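Local coordinates for protein multiheme cytochrome cf (Carboxydothermus ferrireducens DSM 11255, PDB 6QVM) that carries heme c groups and, as an undecaheme cytochrome of the S-layer, probably passes electrons to insoluble Fe(III) outside the cell, at residues L132-K141 / A205-Y213; G376-E384 / K468-C476. One frame throughout, in Å; residues are numbered along the deposited sequence.

Contact 1: residues L132-K141 / A205-Y213; sequences LAYFLMVALK and AFNAVQAKY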
loop_
_atom_site.group_PDB
_atom_site.type_symbol
_atom_site.label_atom_id
_atom_site.label_comp_id
_atom_site.label_asym_id
_atom_site.label_seq_id
_atom_site.Cartn_x
_atom_site.Cartn_y
_atom_site.Cartn_z
ATOM N N LEU A 132 18.316 -4.864 -42.489
ATOM C CA LEU A 132 17.058 -4.222 -42.127
ATOM C C LEU A 132 15.875 -5.034 -42.634
ATOM O O LEU A 132 14.872 -5.189 -41.930
ATOM C CB LEU A 132 17.000 -2.799 -42.679
ATOM C CG LEU A 132 15.648 -2.092 -42.512
ATOM C CD1 LEU A 132 15.333 -1.866 -41.036
ATOM C CD2 LEU A 132 15.607 -0.779 -43.283
ATOM N N ALA A 133 15.974 -5.558 -43.860
ATOM C CA ALA A 133 14.913 -6.406 -44.392
ATOM C C ALA A 133 14.779 -7.696 -43.592
ATOM O O ALA A 133 13.674 -8.233 -43.462
ATOM C CB ALA A 133 15.176 -6.714 -45.865
ATOM N N TYR A 134 15.888 -8.203 -43.051
ATOM C CA TYR A 134 15.842 -9.396 -42.213
ATOM C C TYR A 134 15.185 -9.096 -40.871
ATOM O O TYR A 134 14.214 -9.755 -40.480
ATOM C CB TYR A 134 17.258 -9.940 -42.021
ATOM C CG TYR A 134 17.369 -11.124 -41.086
ATOM C CD1 TYR A 134 16.764 -12.339 -41.393
ATOM C CD2 TYR A 134 18.108 -11.036 -39.910
ATOM C CE1 TYR A 134 16.879 -13.429 -40.544
ATOM C CE2 TYR A 134 18.230 -12.115 -39.056
ATOM C CZ TYR A 134 17.615 -13.309 -39.377
ATOM O OH TYR A 134 17.737 -14.384 -38.525
ATOM N N PHE A 135 15.705 -8.090 -40.154
ATOM C CA PHE A 135 15.106 -7.682 -38.885
ATOM C C PHE A 135 13.624 -7.379 -39.053
ATOM O O PHE A 135 12.816 -7.665 -38.162
ATOM C CB PHE A 135 15.824 -6.454 -38.320
ATOM C CG PHE A 135 17.238 -6.704 -37.917
ATOM C CD1 PHE A 135 17.652 -7.965 -37.523
ATOM C CD2 PHE A 135 18.155 -5.671 -37.917
ATOM C CE1 PHE A 135 18.967 -8.189 -37.144
ATOM C CE2 PHE A 135 19.475 -5.890 -37.533
ATOM C CZ PHE A 135 19.879 -7.150 -37.149
ATOM N N LEU A 136 13.248 -6.794 -40.193
ATOM C CA LEU A 136 11.842 -6.498 -40.442
ATOM C C LEU A 136 11.017 -7.769 -40.590
ATOM O O LEU A 136 9.839 -7.794 -40.212
ATOM C CB LEU A 136 11.703 -5.632 -41.691
ATOM C CG LEU A 136 10.318 -5.033 -41.918
ATOM C CD1 LEU A 136 9.911 -4.164 -40.740
ATOM C CD2 LEU A 136 10.304 -4.236 -43.199
ATOM N N MET A 137 11.615 -8.830 -41.127
ATOM C CA MET A 137 10.899 -10.093 -41.252
ATOM C C MET A 137 10.669 -10.725 -39.885
ATOM O O MET A 137 9.573 -11.221 -39.597
ATOM C CB MET A 137 11.674 -11.040 -42.165
ATOM C CG MET A 137 11.104 -12.436 -42.221
ATOM S SD MET A 137 12.317 -13.619 -42.829
ATOM C CE MET A 137 13.536 -13.539 -41.523
ATOM N N VAL A 138 11.697 -10.721 -39.033
ATOM C CA VAL A 138 11.550 -11.211 -37.663
ATOM C C VAL A 138 10.467 -10.424 -36.938
ATOM O O VAL A 138 9.501 -10.989 -36.413
ATOM C CB VAL A 138 12.888 -11.125 -36.910
ATOM C CG1 VAL A 138 12.721 -11.608 -35.482
ATOM C CG2 VAL A 138 13.966 -11.909 -37.631
ATOM N N ALA A 139 10.608 -9.098 -36.927
ATOM C CA ALA A 139 9.711 -8.260 -36.141
ATOM C C ALA A 139 8.271 -8.376 -36.624
ATOM O O ALA A 139 7.339 -8.379 -35.812
ATOM C CB ALA A 139 10.183 -6.808 -36.167
ATOM N N LEU A 140 8.061 -8.456 -37.939
ATOM C CA LEU A 140 6.711 -8.665 -38.450
ATOM C C LEU A 140 6.292 -10.128 -38.399
ATOM O O LEU A 140 5.187 -10.449 -38.847
ATOM C CB LEU A 140 6.581 -8.138 -39.881
ATOM C CG LEU A 140 6.639 -6.619 -40.047
ATOM C CD1 LEU A 140 5.991 -6.197 -41.356
ATOM C CD2 LEU A 140 5.973 -5.935 -38.864
ATOM N N LYS A 141 7.152 -11.004 -37.880
ATOM C CA LYS A 141 6.878 -12.434 -37.746
ATOM C C LYS A 141 6.310 -13.000 -39.049
ATOM O O LYS A 141 5.243 -13.615 -39.093
ATOM C CB LYS A 141 5.944 -12.699 -36.566
ATOM C CG LYS A 141 6.496 -12.253 -35.221
ATOM C CD LYS A 141 5.547 -12.594 -34.091
ATOM C CE LYS A 141 4.154 -12.055 -34.350
ATOM N NZ LYS A 141 3.352 -11.973 -33.098
ATOM N N ALA A 205 10.525 1.416 -42.063
ATOM C CA ALA A 205 10.393 0.041 -41.598
ATOM C C ALA A 205 9.829 -0.001 -40.183
ATOM O O ALA A 205 8.956 -0.820 -39.876
ATOM C CB ALA A 205 11.741 -0.675 -41.674
ATOM N N PHE A 206 10.311 0.888 -39.308
ATOM C CA PHE A 206 9.806 0.954 -37.938
ATOM C C PHE A 206 8.316 1.279 -37.912
ATOM O O PHE A 206 7.564 0.716 -37.106
ATOM C CB PHE A 206 10.608 1.991 -37.147
ATOM C CG PHE A 206 10.220 2.093 -35.700
ATOM C CD1 PHE A 206 10.299 0.993 -34.864
ATOM C CD2 PHE A 206 9.787 3.300 -35.171
ATOM C CE1 PHE A 206 9.947 1.091 -33.525
ATOM C CE2 PHE A 206 9.429 3.404 -33.837
ATOM C CZ PHE A 206 9.510 2.298 -33.012
ATOM N N ASN A 207 7.867 2.165 -38.810
ATOM C CA ASN A 207 6.447 2.499 -38.881
ATOM C C ASN A 207 5.609 1.272 -39.217
ATOM O O ASN A 207 4.493 1.115 -38.708
ATOM C CB ASN A 207 6.214 3.616 -39.904
ATOM C CG ASN A 207 6.768 4.948 -39.444
ATOM O OD1 ASN A 207 7.045 5.141 -38.257
ATOM N ND2 ASN A 207 6.956 5.867 -40.385
ATOM N N ALA A 208 6.124 0.397 -40.083
ATOM C CA ALA A 208 5.400 -0.825 -40.416
ATOM C C ALA A 208 5.318 -1.772 -39.223
ATOM O O ALA A 208 4.317 -2.481 -39.060
ATOM C CB ALA A 208 6.063 -1.522 -41.602
ATOM N N VAL A 209 6.358 -1.801 -38.387
ATOM C CA VAL A 209 6.289 -2.557 -37.140
ATOM C C VAL A 209 5.274 -1.927 -36.194
ATOM O O VAL A 209 4.481 -2.626 -35.552
ATOM C CB VAL A 209 7.682 -2.650 -36.491
ATOM C CG1 VAL A 209 7.607 -3.432 -35.197
ATOM C CG2 VAL A 209 8.685 -3.279 -37.447
ATOM N N GLN A 210 5.268 -0.593 -36.107
ATOM C CA GLN A 210 4.309 0.093 -35.245
ATOM C C GLN A 210 2.877 -0.073 -35.737
ATOM O O GLN A 210 1.942 -0.075 -34.928
ATOM C CB GLN A 210 4.656 1.577 -35.141
ATOM C CG GLN A 210 5.715 1.895 -34.105
ATOM C CD GLN A 210 6.072 3.369 -34.078
ATOM O OE1 GLN A 210 6.339 3.975 -35.116
ATOM N NE2 GLN A 210 6.064 3.959 -32.890
ATOM N N ALA A 211 2.683 -0.203 -37.050
ATOM C CA ALA A 211 1.338 -0.414 -37.575
ATOM C C ALA A 211 0.810 -1.790 -37.188
ATOM O O ALA A 211 -0.385 -1.947 -36.916
ATOM C CB ALA A 211 1.331 -0.240 -39.093
ATOM N N LYS A 212 1.686 -2.797 -37.154
ATOM C CA LYS A 212 1.252 -4.149 -36.819
ATOM C C LYS A 212 0.980 -4.317 -35.331
ATOM O O LYS A 212 0.081 -5.077 -34.953
ATOM C CB LYS A 212 2.294 -5.171 -37.273
ATOM C CG LYS A 212 1.831 -6.612 -37.111
ATOM C CD LYS A 212 2.986 -7.591 -37.155
ATOM C CE LYS A 212 2.553 -8.961 -36.653
ATOM N NZ LYS A 212 1.580 -9.613 -37.565
ATOM N N TYR A 213 1.737 -3.625 -34.475
ATOM C CA TYR A 213 1.553 -3.674 -33.026
ATOM C C TYR A 213 1.221 -2.276 -32.510
ATOM O O TYR A 213 2.034 -1.653 -31.816
ATOM C CB TYR A 213 2.799 -4.212 -32.321
ATOM C CG TYR A 213 3.404 -5.440 -32.959
ATOM C CD1 TYR A 213 2.887 -6.703 -32.712
ATOM C CD2 TYR A 213 4.500 -5.335 -33.804
ATOM C CE1 TYR A 213 3.445 -7.827 -33.290
ATOM C CE2 TYR A 213 5.063 -6.450 -34.385
ATOM C CZ TYR A 213 4.535 -7.692 -34.124
ATOM O OH TYR A 213 5.098 -8.801 -34.705
#
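L140 against V209 and K212, A205 against L132 and L136, and Y213 against A139 join helices 129-139 and 199-212 side by side. The two run in the same direction: their local axes are 3° apart and approach to 10.3 Å. Just past the end of its helix, L140 has CG anti to its carbonyl carbon (chi1 -69°), which carries CD2 toward the partner helix. That methyl rests 3.8 Å from V209 CA and also lies against the aliphatic part of K212, whose side chain passes it at a slant. Toward the N-terminal end of the seam A205 presents its CB to two leucine tips, with L132 CD1 at 3.8 Å and L136 CD1 close by. L136 and V209 then slide past each other in opposite senses, bringing L136 CD1 to 3.6 Å from V209 CG2, a methyl that also meets A139 CB. Y213 closes the seam with its one polar link: its OH donates to A139 O at 2.5 Å, approaching nearly in line with the carbonyl (C=O...O angle 163°). A139 O and V209 CG1 both lie at the ring edge, while K212 CG sits over the centre of one face. The chain of K141, bent at chi3, slants across the phenol end and brings CE within 3.4 Å of Y213 OH. K141 also completes a Schellman motif that ends helix 129-139. A phenylalanine in place of Y213 would probably leave the A139 carbonyl without this donor and the helix end less firmly tied to its neighbour. Helix 102-113 covers F135, F206 and Y213, and helix 165-176 covers L140. Parallel helices joined by leucine, valine and alanine are consistent with the helical bundle of an S-layer-homology domain, probably the S-layer-binding module of this cytochrome.

Contact 2: residues G376-E384 / K468-C476; sequences GIAASATCE and KLGITCVTC. With CA (calcium ion), chain S; HEC (heme c), chain L.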
loop_
_atom_site.group_PDB
_atom_site.type_symbol
_atom_site.label_atom_id
_atom_site.label_comp_id
_atom_site.label_asym_id
_atom_site.label_seq_id
_atom_site.Cartn_x
_atom_site.Cartn_y
_atom_site.Cartn_z
ATOM N N GLY A 376 -9.564 9.723 -1.014
ATOM C CA GLY A 376 -9.808 9.118 0.280
ATOM C C GLY A 376 -9.268 7.715 0.436
ATOM O O GLY A 376 -9.870 6.902 1.142
ATOM N N ILE A 377 -8.135 7.407 -0.203
ATOM C CA ILE A 377 -7.612 6.046 -0.155
ATOM C C ILE A 377 -7.117 5.713 1.246
ATOM O O ILE A 377 -7.045 4.540 1.625
ATOM C CB ILE A 377 -6.513 5.851 -1.210
ATOM C CG1 ILE A 377 -6.251 4.364 -1.432
ATOM C CG2 ILE A 377 -5.243 6.579 -0.799
ATOM C CD1 ILE A 377 -5.062 4.103 -2.328
ATOM N N ALA A 378 -6.764 6.727 2.035
ATOM C CA ALA A 378 -6.291 6.493 3.392
ATOM C C ALA A 378 -7.407 6.080 4.340
ATOM O O ALA A 378 -7.116 5.713 5.484
ATOM C CB ALA A 378 -5.592 7.746 3.926
ATOM N N ALA A 379 -8.660 6.126 3.895
ATOM C CA ALA A 379 -9.767 5.673 4.722
ATOM C C ALA A 379 -9.673 4.171 4.951
ATOM O O ALA A 379 -9.205 3.418 4.093
ATOM C CB ALA A 379 -11.104 6.019 4.068
ATOM N N SER A 380 -10.124 3.741 6.130
ATOM C CA SER A 380 -10.026 2.335 6.502
ATOM C C SER A 380 -10.793 1.428 5.554
ATOM O O SER A 380 -10.497 0.231 5.490
ATOM C CB SER A 380 -10.538 2.134 7.926
ATOM O OG SER A 380 -9.734 2.840 8.850
ATOM N N ALA A 381 -11.770 1.970 4.824
ATOM C CA ALA A 381 -12.550 1.148 3.905
ATOM C C ALA A 381 -11.682 0.551 2.807
ATOM O O ALA A 381 -12.035 -0.483 2.230
ATOM C CB ALA A 381 -13.680 1.976 3.295
ATOM N N THR A 382 -10.552 1.194 2.496
ATOM C CA THR A 382 -9.623 0.634 1.518
ATOM C C THR A 382 -9.145 -0.747 1.952
ATOM O O THR A 382 -8.962 -1.646 1.122
ATOM C CB THR A 382 -8.444 1.584 1.323
ATOM O OG1 THR A 382 -8.921 2.825 0.789
ATOM C CG2 THR A 382 -7.411 0.993 0.375
ATOM N N CYS A 383 -8.979 -0.945 3.258
ATOM C CA CYS A 383 -8.505 -2.211 3.803
ATOM C C CYS A 383 -9.625 -3.120 4.289
ATOM O O CYS A 383 -9.481 -4.348 4.245
ATOM C CB CYS A 383 -7.543 -1.959 4.968
ATOM S SG CYS A 383 -6.477 -0.518 4.756
ATOM N N GLU A 384 -10.742 -2.544 4.738
ATOM C CA GLU A 384 -11.790 -3.325 5.382
ATOM C C GLU A 384 -12.521 -4.253 4.422
ATOM O O GLU A 384 -13.190 -5.181 4.878
ATOM C CB GLU A 384 -12.795 -2.395 6.061
ATOM C CG GLU A 384 -12.335 -1.864 7.408
ATOM C CD GLU A 384 -13.176 -0.698 7.890
ATOM O OE1 GLU A 384 -13.612 0.112 7.048
ATOM O OE2 GLU A 384 -13.411 -0.595 9.109
ATOM N N LYS A 468 -10.986 15.330 7.217
ATOM C CA LYS A 468 -12.156 14.474 7.136
ATOM C C LYS A 468 -11.921 13.047 7.609
ATOM O O LYS A 468 -12.850 12.232 7.532
ATOM C CB LYS A 468 -12.698 14.455 5.694
ATOM C CG LYS A 468 -11.622 14.447 4.617
ATOM N N LEU A 469 -10.731 12.723 8.102
ATOM C CA LEU A 469 -10.415 11.369 8.541
ATOM C C LEU A 469 -10.002 11.364 10.006
ATOM O O LEU A 469 -9.227 12.219 10.450
ATOM C CB LEU A 469 -9.291 10.741 7.699
ATOM C CG LEU A 469 -9.565 10.430 6.226
ATOM C CD1 LEU A 469 -8.295 9.911 5.567
ATOM C CD2 LEU A 469 -10.700 9.426 6.063
ATOM N N GLY A 470 -10.535 10.402 10.756
ATOM C CA GLY A 470 -10.024 10.080 12.074
ATOM C C GLY A 470 -8.786 9.222 11.953
ATOM O O GLY A 470 -8.014 9.337 10.997
ATOM N N ILE A 471 -8.588 8.346 12.921
ATOM C CA ILE A 471 -7.492 7.388 12.848
ATOM C C ILE A 471 -7.921 6.223 11.964
ATOM O O ILE A 471 -9.047 5.727 12.067
ATOM C CB ILE A 471 -7.099 6.918 14.258
ATOM C CG1 ILE A 471 -6.569 8.096 15.082
ATOM C CG2 ILE A 471 -6.076 5.798 14.186
ATOM C CD1 ILE A 471 -6.484 7.806 16.562
ATOM N N THR A 472 -7.034 5.797 11.069
ATOM C CA THR A 472 -7.333 4.741 10.115
ATOM C C THR A 472 -6.219 3.706 10.138
ATOM O O THR A 472 -5.246 3.828 10.887
ATOM C CB THR A 472 -7.497 5.289 8.694
ATOM O OG1 THR A 472 -6.270 5.901 8.273
ATOM C CG2 THR A 472 -8.617 6.322 8.647
ATOM N N CYS A 473 -6.374 2.675 9.299
ATOM C CA CYS A 473 -5.398 1.586 9.252
ATOM C C CYS A 473 -3.990 2.117 9.028
ATOM O O CYS A 473 -3.049 1.746 9.740
ATOM C CB CYS A 473 -5.756 0.598 8.139
ATOM S SG CYS A 473 -7.453 0.032 8.104
ATOM N N VAL A 474 -3.834 3.005 8.040
ATOM C CA VAL A 474 -2.514 3.510 7.675
ATOM C C VAL A 474 -1.996 4.559 8.641
ATOM O O VAL A 474 -0.882 5.064 8.451
ATOM C CB VAL A 474 -2.522 4.057 6.234
ATOM C CG1 VAL A 474 -2.883 2.941 5.270
ATOM C CG2 VAL A 474 -3.496 5.209 6.105
ATOM N N THR A 475 -2.762 4.903 9.676
ATOM C CA THR A 475 -2.185 5.650 10.787
ATOM C C THR A 475 -1.130 4.812 11.500
ATOM O O THR A 475 -0.069 5.320 11.880
ATOM C CB THR A 475 -3.275 6.076 11.769
ATOM O OG1 THR A 475 -4.255 6.876 11.096
ATOM C CG2 THR A 475 -2.678 6.872 12.911
ATOM N N CYS A 476 -1.401 3.522 11.671
ATOM C CA CYS A 476 -0.497 2.616 12.361
ATOM C C CYS A 476 0.253 1.668 11.436
ATOM O O CYS A 476 1.364 1.257 11.772
ATOM C CB CYS A 476 -1.267 1.788 13.397
ATOM S SG CYS A 476 -2.235 2.741 14.614
HETATM CA CA CA S . -15.075 -1.556 10.533
HETATM FE FE HEC L . -3.730 -3.173 12.951
HETATM C CHA HEC L . -2.139 -5.996 14.066
HETATM C CHB HEC L . -4.696 -4.833 10.127
HETATM C CHC HEC L . -5.701 -0.477 12.065
HETATM C CHD HEC L . -2.144 -1.219 15.284
HETATM N NA HEC L . -3.443 -5.053 12.211
HETATM C C1A HEC L . -2.773 -6.081 12.844
HETATM C C2A HEC L . -2.869 -7.258 12.002
HETATM C C3A HEC L . -3.574 -6.934 10.913
HETATM C C4A HEC L . -3.947 -5.544 11.027
HETATM C CMA HEC L . -3.917 -7.882 9.749
HETATM C CAA HEC L . -2.280 -8.645 12.340
HETATM C CBA HEC L . -3.235 -9.265 13.365
HETATM C CGA HEC L . -2.714 -10.589 13.849
HETATM O O1A HEC L . -3.353 -11.614 13.500
HETATM O O2A HEC L . -1.683 -10.627 14.574
HETATM N NB HEC L . -4.946 -2.721 11.389
HETATM C C1B HEC L . -5.276 -3.602 10.373
HETATM C C2B HEC L . -6.350 -3.010 9.607
HETATM C C3B HEC L . -6.619 -1.795 10.122
HETATM C C4B HEC L . -5.747 -1.600 11.268
HETATM C CMB HEC L . -6.987 -3.656 8.366
HETATM C CAB HEC L . -7.692 -0.775 9.648
HETATM C CBB HEC L . -9.133 -1.355 9.704
HETATM N NC HEC L . -3.831 -1.190 13.505
HETATM C C1C HEC L . -4.796 -0.286 13.089
HETATM C C2C HEC L . -4.695 0.916 13.895
HETATM C C3C HEC L . -3.760 0.691 14.848
HETATM C C4C HEC L . -3.174 -0.621 14.581
HETATM C CMC HEC L . -5.657 2.126 13.777
HETATM C CAC HEC L . -3.259 1.663 15.958
HETATM C CBC HEC L . -4.380 2.135 16.916
HETATM N ND HEC L . -2.355 -3.551 14.438
HETATM C C1D HEC L . -1.847 -2.571 15.291
HETATM C C2D HEC L . -0.918 -3.202 16.193
HETATM C C3D HEC L . -0.916 -4.686 15.818
HETATM C C4D HEC L . -1.848 -4.818 14.725
HETATM C CMD HEC L . -0.106 -2.514 17.306
HETATM C CAD HEC L . -0.101 -5.799 16.499
HETATM C CBD HEC L . -1.080 -6.561 17.392
HETATM C CGD HEC L . -0.355 -7.570 18.246
HETATM O O1D HEC L . -0.959 -8.638 18.537
HETATM O O2D HEC L . 0.820 -7.312 18.628
HETATM O O HOH W 1 -6.314 3.052 6.197
HETATM O O HOH W 2 -15.991 -2.163 8.277
HETATM O O HOH W 3 -15.525 -3.991 10.546
HETATM O O HOH W 4 -16.998 0.133 9.876
#
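A378, S380, T472 and C473 form a buried contact between two loops and the short helices they lead into, near the centre of the chain, where the approaches to two CXXCH heme-attachment motifs meet. T472 OG1, placed between its own backbone N and carbonyl carbon (chi1 62°), donates to A378 O at 2.9 Å, 20° out of the carbonyl plane. A water donates to the same oxygen and accepts from V474 N, so A378 O is gripped twice. Around this polar knot, A378 CB touches L469 CD1 at 3.8 Å and V474 CG2 at 3.9 Å. S380 OG, which is also hydrogen-bonded to Y397, takes a weak bond from C473 N at 3.4 Å.

The first cysteines of the motifs come together, C383 SG lying 3.5 Å from C473 SG, yet each is a thioether to a different heme c. C476 holds the second vinyl-derived arm of the heme on C473. E384 OE2 binds the calcium ion at 2.4 Å, a site completed by G395, N398, D399 and three waters.

Helix 437-449 backs the 468-476 side, its Q437 touching T472 and V474, while helix 352-355 meets I377 and T382 on the other.

The contacts share no helix or strand and sit in distant parts of the chain, with centres 49 Å apart and nearest atoms about 31 Å apart. Contact 1 is peripheral and partly buried: two parallel helices meet through leucine, alanine and valine, with exposed lysines at the C-terminal end and one tyrosine bond. Contact 2 is near the centre and buried, made by loops leading into short helices, with more polar links, a bridging water, two covalently attached hemes and a calcium ion. The difference fits a modular protein in which a helical part, probably for S-layer attachment, stands apart from the part that carries the hemes around contact 2.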